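Local coordinates for protein oxalate--CoA ligase (Arabidopsis thaliana, PDB 5IE2) that belongs to the AMP-binding enzyme family of the ANL clan and holds adenosine-5'-triphosphate in a pocket lined by residues from much of the chain, at residues A[3-8]-A[159-164]; A[180-185]-A[369-374]; A[454-459]-A[488-493]. All blocks are in the same frame, centred on the assembly; numbering follows the deposited sequence.

Interaction 1 of 3, residues A[3-8]-A[159-164]; sequences SDTLSG and NHPDDG
Thr5 presses its methyl group onto the backbone that runs from Asn159 into Pro161. CG2 of Thr5 sits 3.5 Å from Asn159 O and nearly as close to Pro161 N, with the ring atom Pro161 CD just beyond. On one side of it Asp4 comes obliquely over the proline, its OD2 3.5 Å from Pro161 CG; on the other, Ser7 CB lies 3.3 Å from Asn159 OD1. No hydrogen bond spans the two segments, so van der Waals contact carries the fit. Here the chain enters helix 6-16 of the AMP-binding enzyme's large N-terminal part, and Thr5 is the N-cap. With chi1 at 72°, OG1 falls between the backbone N and the carbonyl carbon and accepts from Gly8 N at 2.9 Å, while CG2 is left facing residues 159-161. One step back, Ser3 OG accepts from Thr5 N in an ST turn. The opposing segment is shaped by a type I turn from His160 to Asp163. Asp163 OD2 takes His160 N at 3.0 Å, from above the carboxylate plane, and also forms a salt bridge with Arg80. Further out, Asn159 ND2 bonds to Arg78 O and Ser7 OG to Gln184 NE2.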
loop_
_atom_site.group_PDB
_atom_site.type_symbol
_atom_site.label_atom_id
_atom_site.label_comp_id
_atom_site.label_asym_id
_atom_site.label_seq_id
_atom_site.Cartn_x
_atom_site.Cartn_y
_atom_site.Cartn_z
ATOM N N SER A 3 14.036 15.017 -9.260
ATOM C CA SER A 3 14.853 14.221 -10.183
ATOM C C SER A 3 13.899 13.188 -10.801
ATOM O O SER A 3 12.817 12.874 -10.210
ATOM C CB SER A 3 16.013 13.524 -9.440
ATOM O OG SER A 3 16.715 12.553 -10.241
ATOM N N ASP A 4 14.312 12.596 -11.908
ATOM C CA ASP A 4 13.468 11.567 -12.551
ATOM C C ASP A 4 13.978 10.152 -12.220
ATOM O O ASP A 4 13.621 9.143 -12.872
ATOM C CB ASP A 4 13.400 11.827 -14.058
ATOM C CG ASP A 4 14.785 11.946 -14.718
ATOM O OD1 ASP A 4 15.830 12.101 -14.031
ATOM O OD2 ASP A 4 14.801 11.950 -15.985
ATOM N N THR A 5 14.900 10.062 -11.230
ATOM C CA THR A 5 15.205 8.739 -10.636
ATOM C C THR A 5 15.065 8.845 -9.113
ATOM O O THR A 5 15.341 9.892 -8.523
ATOM C CB THR A 5 16.617 8.207 -10.996
ATOM O OG1 THR A 5 17.609 8.954 -10.313
ATOM C CG2 THR A 5 16.925 8.266 -12.518
ATOM N N LEU A 6 14.677 7.749 -8.484
ATOM C CA LEU A 6 14.566 7.804 -7.033
ATOM C C LEU A 6 15.946 7.956 -6.413
ATOM O O LEU A 6 16.129 8.738 -5.473
ATOM C CB LEU A 6 13.898 6.522 -6.516
ATOM C CG LEU A 6 13.846 6.464 -4.993
ATOM C CD1 LEU A 6 13.009 7.607 -4.451
ATOM C CD2 LEU A 6 13.332 5.090 -4.625
ATOM N N SER A 7 16.925 7.219 -6.936
ATOM C CA SER A 7 18.271 7.349 -6.356
ATOM C C SER A 7 18.788 8.791 -6.470
ATOM O O SER A 7 19.387 9.347 -5.519
ATOM C CB SER A 7 19.225 6.370 -7.032
ATOM O OG SER A 7 18.802 5.031 -6.743
ATOM N N GLY A 8 18.554 9.424 -7.621
ATOM C CA GLY A 8 18.946 10.835 -7.776
ATOM C C GLY A 8 18.260 11.833 -6.854
ATOM O O GLY A 8 18.860 12.777 -6.273
ATOM N N ASN A 159 22.380 5.900 -12.327
ATOM C CA ASN A 159 21.036 5.322 -12.354
ATOM C C ASN A 159 20.208 5.925 -13.482
ATOM O O ASN A 159 20.035 7.132 -13.536
ATOM C CB ASN A 159 20.345 5.523 -10.999
ATOM C CG ASN A 159 21.182 4.944 -9.853
ATOM O OD1 ASN A 159 21.775 5.691 -9.050
ATOM N ND2 ASN A 159 21.212 3.605 -9.762
ATOM N N HIS A 160 19.674 5.068 -14.338
ATOM C CA HIS A 160 18.876 5.472 -15.486
ATOM C C HIS A 160 17.403 5.441 -15.127
ATOM O O HIS A 160 16.960 4.516 -14.498
ATOM C CB HIS A 160 19.092 4.532 -16.663
ATOM C CG HIS A 160 20.514 4.436 -17.092
ATOM N ND1 HIS A 160 20.861 4.175 -18.389
ATOM C CD2 HIS A 160 21.675 4.531 -16.402
ATOM C CE1 HIS A 160 22.180 4.118 -18.489
ATOM N NE2 HIS A 160 22.695 4.306 -17.296
ATOM N N PRO A 161 16.625 6.428 -15.588
ATOM C CA PRO A 161 15.181 6.427 -15.311
ATOM C C PRO A 161 14.544 5.122 -15.813
ATOM O O PRO A 161 13.636 4.641 -15.167
ATOM C CB PRO A 161 14.656 7.627 -16.111
ATOM C CG PRO A 161 15.809 8.552 -16.174
ATOM C CD PRO A 161 17.057 7.645 -16.291
ATOM N N ASP A 162 15.046 4.515 -16.889
ATOM C CA ASP A 162 14.349 3.315 -17.349
ATOM C C ASP A 162 14.904 2.039 -16.742
ATOM O O ASP A 162 14.464 0.955 -17.108
ATOM C CB ASP A 162 14.363 3.227 -18.877
ATOM C CG ASP A 162 15.707 2.807 -19.448
ATOM O OD1 ASP A 162 15.737 2.007 -20.437
ATOM O OD2 ASP A 162 16.744 3.293 -18.948
ATOM N N ASP A 163 15.859 2.141 -15.815
ATOM C CA ASP A 163 16.338 0.940 -15.078
ATOM C C ASP A 163 15.199 0.321 -14.265
ATOM O O ASP A 163 14.462 1.044 -13.610
ATOM C CB ASP A 163 17.454 1.274 -14.065
ATOM C CG ASP A 163 18.782 1.522 -14.706
ATOM O OD1 ASP A 163 18.952 1.120 -15.872
ATOM O OD2 ASP A 163 19.648 2.103 -14.016
ATOM N N GLY A 164 15.114 -1.008 -14.238
ATOM C CA GLY A 164 14.144 -1.616 -13.321
ATOM C C GLY A 164 14.579 -1.313 -11.897
ATOM O O GLY A 164 15.760 -1.215 -11.615
#

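Interaction 2 of 3, residues A[180-185]-A[369-374]; sequences VPLTQL and NVTKGY
With chi1 at -175° the hydroxyl of Thr371 stands opposite the backbone N, beside the carbonyl carbon, and meets the carbonyl of Pro181. The resulting hydrogen bond, donated by Thr371 OG1 to Pro181 O, measures 2.8 Å, with the donor tilted 16° from the carbonyl plane. The same hydroxyl oxygen accepts from Gly373 N at 3.2 Å, closing an ST turn, so it is held by two bonds and joins the loop to the strand. The Val180 and Thr371 side chains cross at about a right angle, CG1 resting on Thr371 CB. The other methyl, Val180 CG2, reaches the edge of the Tyr374 ring, 4.0 Å from CE1. Residues 180-183 belong to strand 179-183, which pairs antiparallel with strand 164-169; the turn between those strands carries the Ser/Thr/Gly-rich signature of AMP-binding enzymes. Leu182 packs CD2 against Thr371 CB at 3.7 Å. Towards the other end of the segment, Pro181 CD lies 3.2 Å from Gly373 O. The Tyr374 side chain lies about 6 Å from both adenosine-5'-triphosphate and the magnesium ion. Tyr374 OH is hydrogen-bonded to Glu316, and Tyr374 N to Asn381 OD1.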
loop_
_atom_site.group_PDB
_atom_site.type_symbol
_atom_site.label_atom_id
_atom_site.label_comp_id
_atom_site.label_asym_id
_atom_site.label_seq_id
_atom_site.Cartn_x
_atom_site.Cartn_y
_atom_site.Cartn_z
ATOM N N VAL A 180 4.520 -7.270 -11.587
ATOM C CA VAL A 180 4.586 -5.871 -11.966
ATOM C C VAL A 180 5.991 -5.290 -11.833
ATOM O O VAL A 180 6.436 -5.062 -10.736
ATOM C CB VAL A 180 3.610 -5.022 -11.102
ATOM C CG1 VAL A 180 3.617 -3.581 -11.569
ATOM C CG2 VAL A 180 2.207 -5.588 -11.222
ATOM N N PRO A 181 6.663 -5.034 -12.957
ATOM C CA PRO A 181 7.977 -4.382 -12.943
ATOM C C PRO A 181 7.801 -2.866 -12.949
ATOM O O PRO A 181 7.010 -2.336 -13.741
ATOM C CB PRO A 181 8.658 -4.883 -14.214
ATOM C CG PRO A 181 7.552 -5.157 -15.136
ATOM C CD PRO A 181 6.294 -5.498 -14.301
ATOM N N LEU A 182 8.508 -2.207 -12.031
ATOM C CA LEU A 182 8.478 -0.752 -11.887
ATOM C C LEU A 182 9.893 -0.207 -11.963
ATOM O O LEU A 182 10.825 -0.831 -11.458
ATOM C CB LEU A 182 7.858 -0.372 -10.525
ATOM C CG LEU A 182 6.421 -0.979 -10.454
ATOM C CD1 LEU A 182 5.901 -0.805 -8.980
ATOM C CD2 LEU A 182 5.433 -0.297 -11.462
ATOM N N THR A 183 10.041 0.940 -12.626
ATOM C CA THR A 183 11.344 1.518 -12.907
ATOM C C THR A 183 11.730 2.615 -11.887
ATOM O O THR A 183 10.933 3.048 -11.043
ATOM C CB THR A 183 11.352 2.189 -14.283
ATOM O OG1 THR A 183 10.290 3.154 -14.271
ATOM C CG2 THR A 183 11.080 1.140 -15.397
ATOM N N GLN A 184 12.968 3.103 -12.022
ATOM C CA GLN A 184 13.433 4.271 -11.274
ATOM C C GLN A 184 12.496 5.426 -11.533
ATOM O O GLN A 184 12.142 6.209 -10.636
ATOM C CB GLN A 184 14.866 4.666 -11.712
ATOM C CG GLN A 184 15.961 3.818 -11.059
ATOM C CD GLN A 184 16.439 4.395 -9.717
ATOM O OE1 GLN A 184 15.884 5.338 -9.195
ATOM N NE2 GLN A 184 17.505 3.816 -9.180
ATOM N N LEU A 185 12.108 5.537 -12.797
ATOM C CA LEU A 185 11.227 6.634 -13.180
ATOM C C LEU A 185 9.852 6.482 -12.547
ATOM O O LEU A 185 9.281 7.464 -12.038
ATOM C CB LEU A 185 11.136 6.723 -14.709
ATOM C CG LEU A 185 10.099 7.716 -15.310
ATOM C CD1 LEU A 185 10.352 9.150 -14.860
ATOM C CD2 LEU A 185 10.077 7.616 -16.888
ATOM N N ASN A 369 4.178 7.312 -13.703
ATOM C CA ASN A 369 4.159 6.393 -12.549
ATOM C C ASN A 369 3.655 5.005 -12.921
ATOM O O ASN A 369 3.711 4.077 -12.118
ATOM C CB ASN A 369 3.232 6.996 -11.449
ATOM C CG ASN A 369 1.830 7.309 -12.005
ATOM O OD1 ASN A 369 1.669 8.150 -12.917
ATOM N ND2 ASN A 369 0.821 6.608 -11.507
ATOM N N VAL A 370 3.068 4.883 -14.123
ATOM C CA VAL A 370 2.399 3.634 -14.484
ATOM C C VAL A 370 3.388 2.623 -15.058
ATOM O O VAL A 370 4.277 2.984 -15.848
ATOM C CB VAL A 370 1.260 3.918 -15.501
ATOM C CG1 VAL A 370 0.503 2.653 -15.863
ATOM C CG2 VAL A 370 0.307 5.002 -14.904
ATOM N N THR A 371 3.244 1.369 -14.655
ATOM C CA THR A 371 4.086 0.311 -15.210
ATOM C C THR A 371 4.034 0.302 -16.745
ATOM O O THR A 371 3.008 0.638 -17.346
ATOM C CB THR A 371 3.698 -1.084 -14.669
ATOM O OG1 THR A 371 4.618 -2.059 -15.156
ATOM C CG2 THR A 371 2.272 -1.512 -15.065
ATOM N N LYS A 372 5.150 -0.086 -17.367
ATOM C CA LYS A 372 5.155 -0.242 -18.824
ATOM C C LYS A 372 4.400 -1.498 -19.247
ATOM O O LYS A 372 3.984 -1.645 -20.403
ATOM C CB LYS A 372 6.600 -0.337 -19.333
ATOM C CG LYS A 372 7.342 0.965 -19.161
ATOM C CD LYS A 372 6.586 2.046 -20.002
ATOM C CE LYS A 372 7.355 3.316 -20.008
ATOM N NZ LYS A 372 6.714 4.311 -20.871
ATOM N N GLY A 373 4.255 -2.442 -18.317
ATOM C CA GLY A 373 3.564 -3.665 -18.660
ATOM C C GLY A 373 3.874 -4.830 -17.718
ATOM O O GLY A 373 4.925 -4.886 -17.088
ATOM N N TYR A 374 2.935 -5.754 -17.627
ATOM C CA TYR A 374 3.139 -6.954 -16.820
ATOM C C TYR A 374 4.260 -7.783 -17.375
ATOM O O TYR A 374 4.482 -7.773 -18.572
ATOM C CB TYR A 374 1.865 -7.800 -16.775
ATOM C CG TYR A 374 0.683 -7.099 -16.143
ATOM C CD1 TYR A 374 0.645 -6.852 -14.762
ATOM C CD2 TYR A 374 -0.416 -6.736 -16.920
ATOM C CE1 TYR A 374 -0.468 -6.196 -14.179
ATOM C CE2 TYR A 374 -1.531 -6.102 -16.352
ATOM C CZ TYR A 374 -1.541 -5.841 -14.994
ATOM O OH TYR A 374 -2.625 -5.207 -14.464
#

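Interaction 3 of 3, residues A[454-459]-A[488-493]; sequences NCAVIP and FITDNL
Ala456 and Phe488 lie side by side in the parallel strand pair of a beta-alpha-beta crossover, in which helix 467-477 links strand 450-459 to strand 487-489 of the C-terminal domain. Three hydrogen bonds join the backbones, from Phe488 N to Cys455 O, Val457 N to Phe488 O and Thr490 N to Val457 O, all 2.9 to 3.0 Å. On one face the small Ala456 makes a hollow that bulkier neighbours fill: Phe488 CB stands 4.2 Å from Ala456 CB, and Leu493 CD1 enters to 4.0 Å of the same methyl. Phe488 turns CG away from its own carbonyl carbon (chi1 -62°), and the ring has Cys455 O at its edge, near the ring plane. It stacks with Phe510 of helix 503-510, and Phe510 also touches Ala456 and Thr490. On the face carrying Val457 and Ile489 the two side chains point the same way, CG2 of Val457 4.1 Å from CG1 of Ile489, and the other branch of Ile489, CG2, meets Pro459 CD at 4.0 Å. Past the strand end the chain turns, so that Leu493 comes back to Ile458. Their side chains slide past each other in opposite directions, tightly enough that Ile458 CD1, extended by chi2 of 175°, is only 3.4 Å from Leu493 CD2.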
loop_
_atom_site.group_PDB
_atom_site.type_symbol
_atom_site.label_atom_id
_atom_site.label_comp_id
_atom_site.label_asym_id
_atom_site.label_seq_id
_atom_site.Cartn_x
_atom_site.Cartn_y
_atom_site.Cartn_z
ATOM N N ASN A 454 -25.144 -10.914 -0.385
ATOM C CA ASN A 454 -25.070 -11.365 0.999
ATOM C C ASN A 454 -24.042 -10.522 1.746
ATOM O O ASN A 454 -23.327 -9.732 1.142
ATOM C CB ASN A 454 -24.672 -12.835 1.074
ATOM C CG ASN A 454 -25.798 -13.790 0.736
ATOM O OD1 ASN A 454 -26.861 -13.413 0.242
ATOM N ND2 ASN A 454 -25.558 -15.049 1.010
ATOM N N CYS A 455 -23.939 -10.689 3.057
ATOM C CA CYS A 455 -22.887 -10.016 3.783
ATOM C C CYS A 455 -22.477 -10.831 5.030
ATOM O O CYS A 455 -23.180 -11.759 5.401
ATOM C CB CYS A 455 -23.338 -8.615 4.189
ATOM S SG CYS A 455 -24.558 -8.569 5.539
ATOM N N ALA A 456 -21.352 -10.471 5.640
ATOM C CA ALA A 456 -20.921 -11.020 6.931
ATOM C C ALA A 456 -20.556 -9.881 7.857
ATOM O O ALA A 456 -19.946 -8.867 7.419
ATOM C CB ALA A 456 -19.732 -11.969 6.736
ATOM N N VAL A 457 -20.929 -10.003 9.122
ATOM C CA VAL A 457 -20.580 -8.980 10.085
ATOM C C VAL A 457 -19.941 -9.606 11.330
ATOM O O VAL A 457 -20.251 -10.746 11.713
ATOM C CB VAL A 457 -21.818 -8.126 10.534
ATOM C CG1 VAL A 457 -22.450 -7.426 9.371
ATOM C CG2 VAL A 457 -22.833 -8.987 11.172
ATOM N N ILE A 458 -19.043 -8.840 11.930
ATOM C CA ILE A 458 -18.528 -9.070 13.266
ATOM C C ILE A 458 -19.169 -8.099 14.230
ATOM O O ILE A 458 -19.019 -6.854 14.076
ATOM C CB ILE A 458 -16.998 -8.881 13.304
ATOM C CG1 ILE A 458 -16.323 -9.854 12.352
ATOM C CG2 ILE A 458 -16.472 -9.033 14.725
ATOM C CD1 ILE A 458 -14.825 -9.623 12.255
ATOM N N PRO A 459 -19.905 -8.644 15.225
ATOM C CA PRO A 459 -20.542 -7.808 16.239
ATOM C C PRO A 459 -19.505 -7.250 17.206
ATOM O O PRO A 459 -18.397 -7.794 17.325
ATOM C CB PRO A 459 -21.558 -8.761 16.918
ATOM C CG PRO A 459 -21.112 -10.130 16.578
ATOM C CD PRO A 459 -20.277 -10.071 15.333
ATOM N N PHE A 488 -24.310 -13.304 7.573
ATOM C CA PHE A 488 -23.538 -14.284 8.325
ATOM C C PHE A 488 -22.846 -13.623 9.495
ATOM O O PHE A 488 -22.210 -12.577 9.362
ATOM C CB PHE A 488 -22.536 -14.973 7.417
ATOM C CG PHE A 488 -23.185 -15.737 6.306
ATOM C CD1 PHE A 488 -23.655 -17.027 6.515
ATOM C CD2 PHE A 488 -23.362 -15.156 5.049
ATOM C CE1 PHE A 488 -24.279 -17.737 5.491
ATOM C CE2 PHE A 488 -23.994 -15.865 4.012
ATOM C CZ PHE A 488 -24.447 -17.152 4.237
ATOM N N ILE A 489 -23.003 -14.204 10.669
ATOM C CA ILE A 489 -22.455 -13.556 11.836
ATOM C C ILE A 489 -21.259 -14.329 12.284
ATOM O O ILE A 489 -21.288 -15.572 12.364
ATOM C CB ILE A 489 -23.480 -13.418 12.900
ATOM C CG1 ILE A 489 -24.547 -12.485 12.333
ATOM C CG2 ILE A 489 -22.837 -12.883 14.169
ATOM C CD1 ILE A 489 -25.708 -12.365 13.132
ATOM N N THR A 490 -20.165 -13.604 12.489
ATOM C CA THR A 490 -18.929 -14.288 12.728
ATOM C C THR A 490 -18.004 -13.524 13.661
ATOM O O THR A 490 -18.241 -12.365 13.987
ATOM C CB THR A 490 -18.264 -14.591 11.396
ATOM O OG1 THR A 490 -17.043 -15.297 11.639
ATOM C CG2 THR A 490 -18.016 -13.286 10.561
ATOM N N ASP A 491 -16.959 -14.198 14.112
ATOM C CA ASP A 491 -16.020 -13.645 15.086
ATOM C C ASP A 491 -14.745 -13.148 14.398
ATOM O O ASP A 491 -13.940 -12.405 14.979
ATOM C CB ASP A 491 -15.693 -14.717 16.142
ATOM C CG ASP A 491 -15.090 -16.005 15.529
ATOM O OD1 ASP A 491 -15.523 -16.458 14.440
ATOM O OD2 ASP A 491 -14.199 -16.603 16.174
ATOM N N ASN A 492 -14.580 -13.558 13.144
ATOM C CA ASN A 492 -13.392 -13.218 12.393
ATOM C C ASN A 492 -13.546 -13.223 10.867
ATOM O O ASN A 492 -14.198 -14.104 10.284
ATOM C CB ASN A 492 -12.271 -14.175 12.786
ATOM C CG ASN A 492 -10.909 -13.657 12.380
ATOM O OD1 ASN A 492 -10.338 -14.106 11.382
ATOM N ND2 ASN A 492 -10.397 -12.674 13.125
ATOM N N LEU A 493 -12.930 -12.234 10.216
ATOM C CA LEU A 493 -12.849 -12.249 8.762
ATOM C C LEU A 493 -11.396 -12.338 8.326
ATOM O O LEU A 493 -10.536 -11.633 8.873
ATOM C CB LEU A 493 -13.465 -10.994 8.103
ATOM C CG LEU A 493 -14.919 -10.589 7.810
ATOM C CD1 LEU A 493 -15.767 -11.809 7.501
ATOM C CD2 LEU A 493 -15.535 -9.761 8.887
#

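From the N terminus, interaction 1 closes first, bringing the loop before strand 164-169 back to the start of helix 6-16. Interaction 2 opens only after that, at residue 180, and closes a loop of 183 residues, tying strand 179-183 to the loop before helix 378-384. Interaction 3 closes a short local loop in the C-terminal domain. All three run in series; none nests or crosses. Interactions 1 and 2 nevertheless adjoin: Pro161 O meets Leu185 N and Asp163 O meets Gln184 N, both at 3.0 Å as probable hydrogen bonds, so the start of helix 184-198 links them. Interaction 3 stands apart, its nearest atoms about 25 Å from those of interaction 2.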